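Nisin immunity protein (Lactococcus lactis subsp. lactis, PDB 5XHB) takes part, as a membrane lipoprotein, in the immunity of nisin-producing cells against nisin supplied from outside. Local coordinates at residues 152-157 and 196-201. Residues are numbered along the deposited sequence; the frame is centred on the assembly and turned at random.
Sequences GEYQDV and YGEIHS
H200 is gripped through both ring nitrogens where segments 152-157 and 196-201 pair antiparallel. Its ND1 donates to the backbone oxygen of G152 (2.8 Å, nearly in the imidazole plane), while NE2 reaches OE1 of E198, two residues back on its own strand, at 2.7 Å and on the anti side of the carboxylate. These two bonds fix the rotation of the ring and suggest that both nitrogens carry hydrogen. Y154 approaches one imidazole face: its CA lies over it, 3.8 Å from the centroid of the H200 ring, in a CH-pi contact, and its phenol ring presents an edge in a T-shaped pair with planes 76° apart. With CG anti to the backbone N (chi1 174°), the tyrosine ring is carried along the strand to E198, whose CD lies at its edge, 3.8 Å from Y154 CE1. On the other side of the sheet, the bent chain of Q155 brings NE2 within 2.7 Å of S201 OG, a hydroxyl also hydrogen-bonded to the carbonyl of G101.

A classic beta bulge interrupts the pairing: Q155 and D156 both face I199. The I199 O atom accepts a 2.8 Å bond from Q155 N, and D156 N adds a weak one to the same oxygen. Regular bonding resumes at once, I199 N meeting D156 O almost straight (173°). On the face carrying I199, that side chain packs against F122, L158 and F211; on the H200 face, the ring of F219 meets the imidazole nearly perpendicularly. Within the Spa1 C-terminal domain, strand 151-165 forms an outermost strand of the antiparallel sheet within this chain, and strand 191-202 joins it to strand 210-215.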
ATOM      1  N   GLY A 152     -12.088   5.912  -2.303  1.00 14.22           N
ATOM      2  CA  GLY A 152     -12.300   4.503  -2.068  1.00 15.70           C
ATOM      3  C   GLY A 152     -12.286   4.111  -0.603  1.00 17.05           C
ATOM      4  O   GLY A 152     -12.796   4.821   0.251  1.00 16.16           O
ATOM      5  N   GLU A 153     -11.651   2.982  -0.328  1.00 13.59           N
ATOM      6  CA  GLU A 153     -11.709   2.306   0.967  1.00 12.07           C
ATOM      7  C   GLU A 153     -11.160   3.140   2.139  1.00 15.25           C
ATOM      8  O   GLU A 153     -10.062   3.681   2.069  1.00 12.15           O
ATOM      9  CB  GLU A 153     -10.945   0.975   0.848  1.00 17.58           C
ATOM     10  CG  GLU A 153     -10.659   0.224   2.133  1.00 15.71           C
ATOM     11  CD  GLU A 153     -11.889  -0.352   2.789  1.00 17.90           C
ATOM     12  OE1 GLU A 153     -12.963  -0.356   2.164  1.00 17.85           O
ATOM     13  OE2 GLU A 153     -11.781  -0.804   3.958  1.00 20.87           O
ATOM     14  N   TYR A 154     -11.942   3.232   3.211  1.00 13.42           N
ATOM     15  CA  TYR A 154     -11.468   3.811   4.480  1.00 13.50           C
ATOM     16  C   TYR A 154     -10.232   3.088   5.002  1.00 14.67           C
ATOM     17  O   TYR A 154     -10.245   1.872   5.151  1.00 14.98           O
ATOM     18  CB  TYR A 154     -12.578   3.731   5.522  1.00 14.71           C
ATOM     19  CG  TYR A 154     -12.156   4.171   6.909  1.00 16.71           C
ATOM     20  CD1 TYR A 154     -12.084   5.516   7.237  1.00 17.79           C
ATOM     21  CD2 TYR A 154     -11.827   3.238   7.881  1.00 18.83           C
ATOM     22  CE1 TYR A 154     -11.708   5.923   8.521  1.00 16.89           C
ATOM     23  CE2 TYR A 154     -11.441   3.634   9.162  1.00 20.79           C
ATOM     24  CZ  TYR A 154     -11.390   4.980   9.471  1.00 17.56           C
ATOM     25  OH  TYR A 154     -11.013   5.379  10.741  1.00 20.25           O
ATOM     26  N   GLN A 155      -9.169   3.827   5.299  1.00 11.68           N
ATOM     27  CA  GLN A 155      -7.959   3.199   5.823  1.00 13.70           C
ATOM     28  C   GLN A 155      -7.692   3.527   7.292  1.00 19.03           C
ATOM     29  O   GLN A 155      -7.315   2.643   8.060  1.00 17.35           O
ATOM     30  CB  GLN A 155      -6.736   3.604   4.999  1.00 13.69           C
ATOM     31  CG  GLN A 155      -6.800   3.137   3.540  1.00 12.38           C
ATOM     32  CD  GLN A 155      -6.761   1.622   3.406  1.00 16.32           C
ATOM     33  OE1 GLN A 155      -6.249   0.922   4.281  1.00 18.95           O
ATOM     34  NE2 GLN A 155      -7.281   1.115   2.301  1.00 15.76           N
ATOM     35  N   ASP A 156      -7.877   4.785   7.679  1.00 10.85           N
ATOM     36  CA  ASP A 156      -7.582   5.195   9.054  1.00 13.03           C
ATOM     37  C   ASP A 156      -8.147   6.579   9.280  1.00 14.43           C
ATOM     38  O   ASP A 156      -8.639   7.223   8.352  1.00 12.64           O
ATOM     39  CB  ASP A 156      -6.065   5.187   9.315  1.00 15.86           C
ATOM     40  CG  ASP A 156      -5.708   5.138  10.807  1.00 21.49           C
ATOM     41  OD1 ASP A 156      -6.602   5.001  11.678  1.00 24.82           O
ATOM     42  OD2 ASP A 156      -4.501   5.225  11.102  1.00 36.48           O
ATOM     43  N   VAL A 157      -8.094   7.040  10.520  1.00 13.64           N
ATOM     44  CA  VAL A 157      -8.412   8.428  10.775  1.00 13.24           C
ATOM     45  C   VAL A 157      -7.246   9.008  11.578  1.00 17.24           C
ATOM     46  O   VAL A 157      -6.709   8.363  12.486  1.00 15.35           O
ATOM     47  CB  VAL A 157      -9.759   8.577  11.499  1.00 13.12           C
ATOM     48  CG1 VAL A 157      -9.755   7.836  12.820  1.00 17.09           C
ATOM     49  CG2 VAL A 157     -10.153  10.056  11.650  1.00 12.76           C
ATOM     50  N   TYR A 196      -6.712  17.333  10.302  1.00 10.05           N
ATOM     51  CA  TYR A 196      -6.563  16.132   9.474  1.00 11.18           C
ATOM     52  C   TYR A 196      -7.579  15.082   9.878  1.00 12.32           C
ATOM     53  O   TYR A 196      -7.619  14.665  11.049  1.00 10.87           O
ATOM     54  CB  TYR A 196      -5.165  15.530   9.610  1.00 12.00           C
ATOM     55  CG  TYR A 196      -4.006  16.464   9.340  1.00 11.08           C
ATOM     56  CD1 TYR A 196      -3.715  17.514  10.205  1.00 12.88           C
ATOM     57  CD2 TYR A 196      -3.160  16.251   8.261  1.00  9.84           C
ATOM     58  CE1 TYR A 196      -2.627  18.360   9.976  1.00 11.22           C
ATOM     59  CE2 TYR A 196      -2.069  17.101   8.019  1.00 11.28           C
ATOM     60  CZ  TYR A 196      -1.809  18.146   8.898  1.00 13.52           C
ATOM     61  OH  TYR A 196      -0.741  18.991   8.684  1.00 15.31           O
ATOM     62  N   GLY A 197      -8.375  14.633   8.915  1.00 12.66           N
ATOM     63  CA  GLY A 197      -9.419  13.667   9.203  1.00 12.13           C
ATOM     64  C   GLY A 197      -9.079  12.258   8.738  1.00 13.49           C
ATOM     65  O   GLY A 197      -8.035  11.707   9.092  1.00 13.70           O
ATOM     66  N   GLU A 198      -9.968  11.679   7.934  1.00  9.75           N
ATOM     67  CA  GLU A 198      -9.808  10.293   7.497  1.00 11.09           C
ATOM     68  C   GLU A 198      -8.796  10.165   6.373  1.00 11.00           C
ATOM     69  O   GLU A 198      -8.533  11.124   5.651  1.00  9.65           O
ATOM     70  CB  GLU A 198     -11.152   9.728   7.039  1.00 13.35           C
ATOM     71  CG  GLU A 198     -12.187   9.708   8.132  1.00 14.81           C
ATOM     72  CD  GLU A 198     -13.504   9.108   7.682  1.00 22.02           C
ATOM     73  OE1 GLU A 198     -13.709   8.885   6.464  1.00 18.25           O
ATOM     74  OE2 GLU A 198     -14.347   8.869   8.563  1.00 20.99           O
ATOM     75  N   ILE A 199      -8.253   8.962   6.222  1.00  8.50           N
ATOM     76  CA  ILE A 199      -7.467   8.616   5.044  1.00 10.70           C
ATOM     77  C   ILE A 199      -8.204   7.509   4.295  1.00 11.33           C
ATOM     78  O   ILE A 199      -8.687   6.553   4.906  1.00 12.16           O
ATOM     79  CB  ILE A 199      -6.032   8.172   5.414  1.00 11.96           C
ATOM     80  CG1 ILE A 199      -5.240   9.401   5.877  1.00 13.37           C
ATOM     81  CG2 ILE A 199      -5.332   7.556   4.198  1.00 12.33           C
ATOM     82  CD1 ILE A 199      -3.977   9.089   6.560  1.00 19.08           C
ATOM     83  N   HIS A 200      -8.352   7.693   2.986  1.00  9.21           N
ATOM     84  CA  HIS A 200      -8.981   6.696   2.127  1.00 10.26           C
ATOM     85  C   HIS A 200      -8.074   6.363   0.978  1.00 10.56           C
ATOM     86  O   HIS A 200      -7.315   7.210   0.506  1.00 10.21           O
ATOM     87  CB  HIS A 200     -10.306   7.196   1.541  1.00  9.77           C
ATOM     88  CG  HIS A 200     -11.414   7.319   2.535  1.00 15.02           C
ATOM     89  ND1 HIS A 200     -12.523   6.502   2.512  1.00 20.24           N
ATOM     90  CD2 HIS A 200     -11.601   8.178   3.569  1.00 18.15           C
ATOM     91  CE1 HIS A 200     -13.350   6.854   3.482  1.00 19.81           C
ATOM     92  NE2 HIS A 200     -12.813   7.866   4.138  1.00 21.14           N
ATOM     93  N   SER A 201      -8.187   5.126   0.507  1.00  9.98           N
ATOM     94  CA  SER A 201      -7.637   4.753  -0.793  1.00 11.26           C
ATOM     95  C   SER A 201      -8.292   5.575  -1.893  1.00 12.01           C
ATOM     96  O   SER A 201      -9.386   6.108  -1.711  1.00 14.29           O
ATOM     97  CB  SER A 201      -7.892   3.259  -1.060  1.00 11.57           C
ATOM     98  OG  SER A 201      -7.411   2.484   0.023  1.00 20.13           O
TER